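PDB 1RZ3: hypothetical protein RBSTP0775 from Geobacillus stearothermophilus, which is of unknown function but probably binds ATP and may act as a kinase related to uridine kinase. Local coordinates for residues R141-D151 against E187-D198. Numbering follows the deposited sequence.
Sequences RPFFDFVVYLD and EEPIKRADVVFD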
ATOM      1  N   ARG A 141       5.136  -8.971  -2.450  1.00 14.73           N
ATOM      2  CA  ARG A 141       5.459  -8.812  -3.875  1.00 17.44           C
ATOM      3  C   ARG A 141       4.790  -9.744  -4.891  1.00 16.35           C
ATOM      4  O   ARG A 141       4.268  -9.290  -5.914  1.00 16.79           O
ATOM      5  CB  ARG A 141       6.975  -8.946  -4.099  1.00 18.48           C
ATOM      6  CG  ARG A 141       7.819  -7.812  -3.605  1.00 22.11           C
ATOM      7  CD  ARG A 141       9.127  -7.747  -4.407  1.00 20.62           C
ATOM      8  NE  ARG A 141      10.050  -8.858  -4.163  1.00 19.97           N
ATOM      9  CZ  ARG A 141      10.936  -8.896  -3.169  1.00 20.35           C
ATOM     10  NH1 ARG A 141      11.018  -7.889  -2.314  1.00 21.10           N
ATOM     11  NH2 ARG A 141      11.764  -9.926  -3.047  1.00 22.23           N
ATOM     12  N   PRO A 142       4.814 -11.062  -4.636  1.00 15.82           N
ATOM     13  CA  PRO A 142       4.212 -12.016  -5.572  1.00 15.19           C
ATOM     14  C   PRO A 142       2.749 -11.788  -5.906  1.00 15.26           C
ATOM     15  O   PRO A 142       2.268 -12.264  -6.925  1.00 13.59           O
ATOM     16  CB  PRO A 142       4.415 -13.368  -4.883  1.00 16.54           C
ATOM     17  CG  PRO A 142       5.559 -13.124  -3.923  1.00 15.19           C
ATOM     18  CD  PRO A 142       5.274 -11.746  -3.415  1.00 15.91           C
ATOM     19  N   PHE A 143       2.044 -11.051  -5.057  1.00 15.81           N
ATOM     20  CA  PHE A 143       0.619 -10.845  -5.276  1.00 15.64           C
ATOM     21  C   PHE A 143       0.213  -9.576  -6.008  1.00 16.60           C
ATOM     22  O   PHE A 143      -0.981  -9.303  -6.154  1.00 16.68           O
ATOM     23  CB  PHE A 143      -0.097 -10.963  -3.929  1.00 13.57           C
ATOM     24  CG  PHE A 143       0.183 -12.264  -3.233  1.00 13.82           C
ATOM     25  CD1 PHE A 143      -0.338 -13.454  -3.732  1.00 14.91           C
ATOM     26  CD2 PHE A 143       1.045 -12.316  -2.141  1.00 15.01           C
ATOM     27  CE1 PHE A 143       0.001 -14.679  -3.158  1.00 16.22           C
ATOM     28  CE2 PHE A 143       1.392 -13.535  -1.561  1.00 17.66           C
ATOM     29  CZ  PHE A 143       0.868 -14.719  -2.074  1.00 16.49           C
ATOM     30  N   PHE A 144       1.198  -8.811  -6.475  1.00 15.64           N
ATOM     31  CA  PHE A 144       0.939  -7.582  -7.231  1.00 16.14           C
ATOM     32  C   PHE A 144       1.229  -7.824  -8.708  1.00 17.07           C
ATOM     33  O   PHE A 144       2.256  -8.409  -9.054  1.00 16.46           O
ATOM     34  CB  PHE A 144       1.847  -6.438  -6.755  1.00 17.59           C
ATOM     35  CG  PHE A 144       1.472  -5.873  -5.420  1.00 16.78           C
ATOM     36  CD1 PHE A 144       0.396  -5.000  -5.300  1.00 18.59           C
ATOM     37  CD2 PHE A 144       2.196  -6.207  -4.281  1.00 19.49           C
ATOM     38  CE1 PHE A 144       0.046  -4.464  -4.057  1.00 18.51           C
ATOM     39  CE2 PHE A 144       1.855  -5.678  -3.035  1.00 22.86           C
ATOM     40  CZ  PHE A 144       0.776  -4.805  -2.926  1.00 19.91           C
ATOM     41  N   ASP A 145       0.330  -7.372  -9.576  1.00 16.56           N
ATOM     42  CA  ASP A 145       0.529  -7.515 -11.015  1.00 17.34           C
ATOM     43  C   ASP A 145       1.251  -6.291 -11.544  1.00 17.71           C
ATOM     44  O   ASP A 145       1.940  -6.347 -12.557  1.00 16.77           O
ATOM     45  CB  ASP A 145      -0.809  -7.627 -11.747  1.00 17.24           C
ATOM     46  CG  ASP A 145      -1.518  -8.919 -11.454  1.00 20.12           C
ATOM     47  OD1 ASP A 145      -0.955  -9.983 -11.790  1.00 21.41           O
ATOM     48  OD2 ASP A 145      -2.628  -8.871 -10.884  1.00 18.25           O
ATOM     49  N   PHE A 146       1.094  -5.179 -10.839  1.00 15.59           N
ATOM     50  CA  PHE A 146       1.682  -3.924 -11.279  1.00 14.45           C
ATOM     51  C   PHE A 146       1.922  -3.045 -10.064  1.00 14.67           C
ATOM     52  O   PHE A 146       1.031  -2.877  -9.232  1.00 13.34           O
ATOM     53  CB  PHE A 146       0.695  -3.245 -12.230  1.00 13.85           C
ATOM     54  CG  PHE A 146       1.139  -1.896 -12.727  1.00 16.38           C
ATOM     55  CD1 PHE A 146       2.073  -1.788 -13.755  1.00 18.63           C
ATOM     56  CD2 PHE A 146       0.594  -0.735 -12.193  1.00 17.17           C
ATOM     57  CE1 PHE A 146       2.455  -0.545 -14.244  1.00 18.21           C
ATOM     58  CE2 PHE A 146       0.970   0.517 -12.675  1.00 21.95           C
ATOM     59  CZ  PHE A 146       1.903   0.612 -13.706  1.00 19.73           C
ATOM     60  N   VAL A 147       3.125  -2.491  -9.958  1.00 12.51           N
ATOM     61  CA  VAL A 147       3.445  -1.625  -8.832  1.00 12.78           C
ATOM     62  C   VAL A 147       4.031  -0.312  -9.319  1.00 14.10           C
ATOM     63  O   VAL A 147       4.933  -0.294 -10.164  1.00 13.87           O
ATOM     64  CB  VAL A 147       4.468  -2.273  -7.870  1.00 14.70           C
ATOM     65  CG1 VAL A 147       4.850  -1.277  -6.766  1.00 14.09           C
ATOM     66  CG2 VAL A 147       3.879  -3.539  -7.251  1.00 13.27           C
ATOM     67  N   VAL A 148       3.492   0.782  -8.793  1.00 13.47           N
ATOM     68  CA  VAL A 148       3.979   2.118  -9.114  1.00 14.48           C
ATOM     69  C   VAL A 148       4.691   2.591  -7.857  1.00 15.25           C
ATOM     70  O   VAL A 148       4.139   2.488  -6.765  1.00 15.11           O
ATOM     71  CB  VAL A 148       2.835   3.121  -9.370  1.00 17.52           C
ATOM     72  CG1 VAL A 148       3.421   4.485  -9.745  1.00 18.24           C
ATOM     73  CG2 VAL A 148       1.921   2.618 -10.451  1.00 20.29           C
ATOM     74  N   TYR A 149       5.918   3.081  -7.992  1.00 15.06           N
ATOM     75  CA  TYR A 149       6.616   3.593  -6.821  1.00 17.10           C
ATOM     76  C   TYR A 149       6.558   5.108  -6.941  1.00 17.82           C
ATOM     77  O   TYR A 149       6.969   5.670  -7.955  1.00 17.83           O
ATOM     78  CB  TYR A 149       8.078   3.141  -6.778  1.00 17.95           C
ATOM     79  CG  TYR A 149       8.807   3.677  -5.558  1.00 18.33           C
ATOM     80  CD1 TYR A 149       8.759   3.002  -4.343  1.00 21.87           C
ATOM     81  CD2 TYR A 149       9.502   4.887  -5.613  1.00 20.84           C
ATOM     82  CE1 TYR A 149       9.387   3.516  -3.204  1.00 21.49           C
ATOM     83  CE2 TYR A 149      10.134   5.414  -4.484  1.00 21.02           C
ATOM     84  CZ  TYR A 149      10.071   4.722  -3.284  1.00 23.86           C
ATOM     85  OH  TYR A 149      10.699   5.226  -2.166  1.00 23.09           O
ATOM     86  N   LEU A 150       6.030   5.756  -5.911  1.00 18.12           N
ATOM     87  CA  LEU A 150       5.899   7.209  -5.889  1.00 21.98           C
ATOM     88  C   LEU A 150       7.176   7.795  -5.308  1.00 23.43           C
ATOM     89  O   LEU A 150       7.368   7.784  -4.097  1.00 24.15           O
ATOM     90  CB  LEU A 150       4.706   7.599  -5.013  1.00 23.39           C
ATOM     91  CG  LEU A 150       3.845   8.765  -5.490  1.00 27.93           C
ATOM     92  CD1 LEU A 150       3.310   8.431  -6.875  1.00 31.23           C
ATOM     93  CD2 LEU A 150       2.699   9.008  -4.519  1.00 25.83           C
ATOM     94  N   ASP A 151       8.048   8.306  -6.170  1.00 26.18           N
ATOM     95  CA  ASP A 151       9.314   8.868  -5.718  1.00 29.76           C
ATOM     96  C   ASP A 151       9.211  10.362  -5.413  1.00 33.70           C
ATOM     97  O   ASP A 151       8.892  11.167  -6.288  1.00 34.58           O
ATOM     98  CB  ASP A 151      10.394   8.608  -6.768  1.00 30.31           C
ATOM     99  CG  ASP A 151      11.787   8.911  -6.259  1.00 32.90           C
ATOM    100  OD1 ASP A 151      12.000   8.827  -5.030  1.00 30.85           O
ATOM    101  OD2 ASP A 151      12.671   9.215  -7.087  1.00 33.73           O
ATOM    102  N   GLU A 187      15.277  -3.843  -0.106  1.00 23.64           N
ATOM    103  CA  GLU A 187      14.329  -4.254  -1.142  1.00 23.50           C
ATOM    104  C   GLU A 187      14.434  -3.536  -2.491  1.00 22.90           C
ATOM    105  O   GLU A 187      13.828  -3.975  -3.471  1.00 22.77           O
ATOM    106  CB  GLU A 187      12.896  -4.144  -0.604  1.00 22.04           C
ATOM    107  CG  GLU A 187      12.647  -4.972   0.652  1.00 23.32           C
ATOM    108  CD  GLU A 187      12.626  -6.476   0.395  1.00 27.05           C
ATOM    109  OE1 GLU A 187      13.110  -6.930  -0.668  1.00 22.87           O
ATOM    110  OE2 GLU A 187      12.123  -7.212   1.273  1.00 30.36           O
ATOM    111  N   GLU A 188      15.195  -2.444  -2.552  1.00 22.99           N
ATOM    112  CA  GLU A 188      15.363  -1.699  -3.804  1.00 23.01           C
ATOM    113  C   GLU A 188      14.024  -1.503  -4.528  1.00 20.99           C
ATOM    114  O   GLU A 188      13.880  -1.862  -5.700  1.00 18.47           O
ATOM    115  CB  GLU A 188      16.332  -2.446  -4.724  1.00 27.08           C
ATOM    116  CG  GLU A 188      17.728  -2.626  -4.152  1.00 33.32           C
ATOM    117  CD  GLU A 188      18.571  -3.587  -4.968  1.00 38.26           C
ATOM    118  OE1 GLU A 188      18.329  -4.811  -4.886  1.00 41.33           O
ATOM    119  OE2 GLU A 188      19.469  -3.119  -5.700  1.00 39.45           O
ATOM    120  N   PRO A 189      13.035  -0.912  -3.841  1.00 19.07           N
ATOM    121  CA  PRO A 189      11.704  -0.668  -4.405  1.00 17.82           C
ATOM    122  C   PRO A 189      11.675   0.151  -5.690  1.00 18.90           C
ATOM    123  O   PRO A 189      10.805  -0.047  -6.534  1.00 18.17           O
ATOM    124  CB  PRO A 189      10.966   0.021  -3.258  1.00 17.34           C
ATOM    125  CG  PRO A 189      12.068   0.760  -2.548  1.00 18.54           C
ATOM    126  CD  PRO A 189      13.167  -0.274  -2.519  1.00 18.99           C
ATOM    127  N   ILE A 190      12.618   1.074  -5.842  1.00 18.36           N
ATOM    128  CA  ILE A 190      12.652   1.898  -7.042  1.00 19.92           C
ATOM    129  C   ILE A 190      13.047   1.061  -8.255  1.00 19.26           C
ATOM    130  O   ILE A 190      12.501   1.231  -9.343  1.00 19.51           O
ATOM    131  CB  ILE A 190      13.617   3.092  -6.862  1.00 23.18           C
ATOM    132  CG1 ILE A 190      13.131   3.953  -5.690  1.00 24.03           C
ATOM    133  CG2 ILE A 190      13.679   3.918  -8.144  1.00 24.01           C
ATOM    134  CD1 ILE A 190      13.989   5.170  -5.390  1.00 28.76           C
ATOM    135  N   LYS A 191      13.983   0.141  -8.058  1.00 20.04           N
ATOM    136  CA  LYS A 191      14.430  -0.743  -9.126  1.00 21.24           C
ATOM    137  C   LYS A 191      13.362  -1.804  -9.418  1.00 19.42           C
ATOM    138  O   LYS A 191      13.162  -2.207 -10.564  1.00 16.93           O
ATOM    139  CB  LYS A 191      15.727  -1.436  -8.711  1.00 25.59           C
ATOM    140  CG  LYS A 191      16.301  -2.381  -9.758  1.00 33.28           C
ATOM    141  CD  LYS A 191      17.515  -3.152  -9.220  1.00 39.57           C
ATOM    142  CE  LYS A 191      18.604  -2.217  -8.692  1.00 42.47           C
ATOM    143  NZ  LYS A 191      19.150  -1.314  -9.750  1.00 46.56           N
ATOM    144  N   ARG A 192      12.678  -2.251  -8.371  1.00 16.98           N
ATOM    145  CA  ARG A 192      11.654  -3.278  -8.509  1.00 15.07           C
ATOM    146  C   ARG A 192      10.350  -2.809  -9.135  1.00 15.81           C
ATOM    147  O   ARG A 192       9.651  -3.599  -9.771  1.00 13.68           O
ATOM    148  CB  ARG A 192      11.347  -3.896  -7.143  1.00 15.49           C
ATOM    149  CG  ARG A 192      12.421  -4.826  -6.608  1.00 15.30           C
ATOM    150  CD  ARG A 192      12.012  -5.390  -5.259  1.00 14.06           C
ATOM    151  NE  ARG A 192      13.045  -6.259  -4.710  1.00 16.46           N
ATOM    152  CZ  ARG A 192      13.267  -7.505  -5.111  1.00 17.90           C
ATOM    153  NH1 ARG A 192      12.514  -8.041  -6.065  1.00 14.78           N
ATOM    154  NH2 ARG A 192      14.261  -8.206  -4.569  1.00 16.16           N
ATOM    155  N   ALA A 193      10.022  -1.534  -8.955  1.00 12.22           N
ATOM    156  CA  ALA A 193       8.771  -0.989  -9.469  1.00 14.14           C
ATOM    157  C   ALA A 193       8.579  -1.134 -10.975  1.00 14.64           C
ATOM    158  O   ALA A 193       9.531  -1.057 -11.753  1.00 15.63           O
ATOM    159  CB  ALA A 193       8.641   0.494  -9.063  1.00 14.28           C
ATOM    160  N   ASP A 194       7.333  -1.344 -11.387  1.00 12.87           N
ATOM    161  CA  ASP A 194       7.031  -1.460 -12.805  1.00 13.59           C
ATOM    162  C   ASP A 194       7.085  -0.069 -13.427  1.00 14.17           C
ATOM    163  O   ASP A 194       7.517   0.103 -14.568  1.00 16.81           O
ATOM    164  CB  ASP A 194       5.660  -2.109 -12.977  1.00 14.84           C
ATOM    165  CG  ASP A 194       5.645  -3.526 -12.449  1.00 18.45           C
ATOM    166  OD1 ASP A 194       6.390  -4.358 -13.012  1.00 19.03           O
ATOM    167  OD2 ASP A 194       4.929  -3.806 -11.463  1.00 14.37           O
ATOM    168  N   VAL A 195       6.666   0.925 -12.652  1.00 13.57           N
ATOM    169  CA  VAL A 195       6.688   2.316 -13.086  1.00 15.39           C
ATOM    170  C   VAL A 195       7.063   3.172 -11.882  1.00 17.28           C
ATOM    171  O   VAL A 195       6.658   2.886 -10.751  1.00 14.05           O
ATOM    172  CB  VAL A 195       5.306   2.789 -13.613  1.00 16.89           C
ATOM    173  CG1 VAL A 195       5.293   4.316 -13.762  1.00 20.23           C
ATOM    174  CG2 VAL A 195       5.012   2.145 -14.964  1.00 16.51           C
ATOM    175  N   VAL A 196       7.858   4.208 -12.126  1.00 17.63           N
ATOM    176  CA  VAL A 196       8.263   5.121 -11.069  1.00 21.18           C
ATOM    177  C   VAL A 196       7.636   6.470 -11.387  1.00 25.31           C
ATOM    178  O   VAL A 196       7.944   7.080 -12.412  1.00 24.01           O
ATOM    179  CB  VAL A 196       9.794   5.281 -10.999  1.00 21.25           C
ATOM    180  CG1 VAL A 196      10.157   6.348  -9.956  1.00 22.35           C
ATOM    181  CG2 VAL A 196      10.435   3.952 -10.639  1.00 19.29           C
ATOM    182  N   PHE A 197       6.736   6.903 -10.513  1.00 27.05           N
ATOM    183  CA  PHE A 197       6.037   8.173 -10.658  1.00 33.81           C
ATOM    184  C   PHE A 197       6.925   9.182  -9.938  1.00 36.91           C
ATOM    185  O   PHE A 197       6.951   9.228  -8.707  1.00 33.09           O
ATOM    186  CB  PHE A 197       4.668   8.083  -9.972  1.00 35.17           C
ATOM    187  CG  PHE A 197       3.667   9.099 -10.453  1.00 38.88           C
ATOM    188  CD1 PHE A 197       3.065   8.965 -11.701  1.00 39.86           C
ATOM    189  CD2 PHE A 197       3.303  10.175  -9.647  1.00 41.14           C
ATOM    190  CE1 PHE A 197       2.111   9.889 -12.140  1.00 41.60           C
ATOM    191  CE2 PHE A 197       2.350  11.106 -10.075  1.00 42.88           C
ATOM    192  CZ  PHE A 197       1.753  10.959 -11.325  1.00 41.60           C
ATOM    193  N   ASP A 198       7.664   9.975 -10.708  1.00 41.63           N
ATOM    194  CA  ASP A 198       8.572  10.959 -10.131  1.00 46.61           C
ATOM    195  C   ASP A 198       7.928  12.332  -9.954  1.00 48.06           C
ATOM    196  O   ASP A 198       7.821  12.780  -8.791  1.00 49.80           O
ATOM    197  CB  ASP A 198       9.824  11.079 -11.004  1.00 50.13           C
ATOM    198  CG  ASP A 198      10.937  11.850 -10.321  1.00 53.67           C
ATOM    199  OD1 ASP A 198      10.731  13.042 -10.012  1.00 55.97           O
ATOM    200  OD2 ASP A 198      12.013  11.258 -10.089  1.00 55.16           O
TER
HETATM  201  O   HOH W   1      13.946  -9.595  -1.007  1.00 26.61           O
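The guanidinium groups of Arg141 and Arg192 stack face to face, their planes 9° apart and their centres 3.3 Å apart. At its edge, Arg141 NH1 forms a salt bridge of 2.8 Å to Glu187 OE1, which it meets from above the carboxylate plane. A water joins Arg141 NH2 to the same oxygen. Glu187 OE2 bonds to the backbone N of Lys138. On the Tyr149 ring, Ile190 CG1 sits over one face, offset toward the rim and 3.5 Å from CE2. Pro189 CB approaches CE1 obliquely. With CG anti to the backbone N (chi1 180°), the Tyr149 ring lies against Pro189 and Ile190 of helix 189-192, and its CB touches Ala193 CB.

Strands 146-150 and 195-197 pair in parallel, with strand 195-197 outermost in the five-stranded parallel sheet of a P-loop NTPase fold. Tyr149 N bonds to Val195 O, and Phe197 N to Tyr149 O. Val147 O takes two donors, Asp194 N and Val195 N. Asp194 OD2 accepts Val147 N at 2.7 Å through its anti lone pair, which extends the ladder by a side chain. Leu150 CD1 lies alongside Phe197, 3.3 Å from CD2.

Were Arg141 replaced by an alanine, Glu187 OE1 would probably lose its charged mate and the Arg192 guanidinium its stacking partner. The stack sets two like charges face to face, a cost that Glu187 probably offsets.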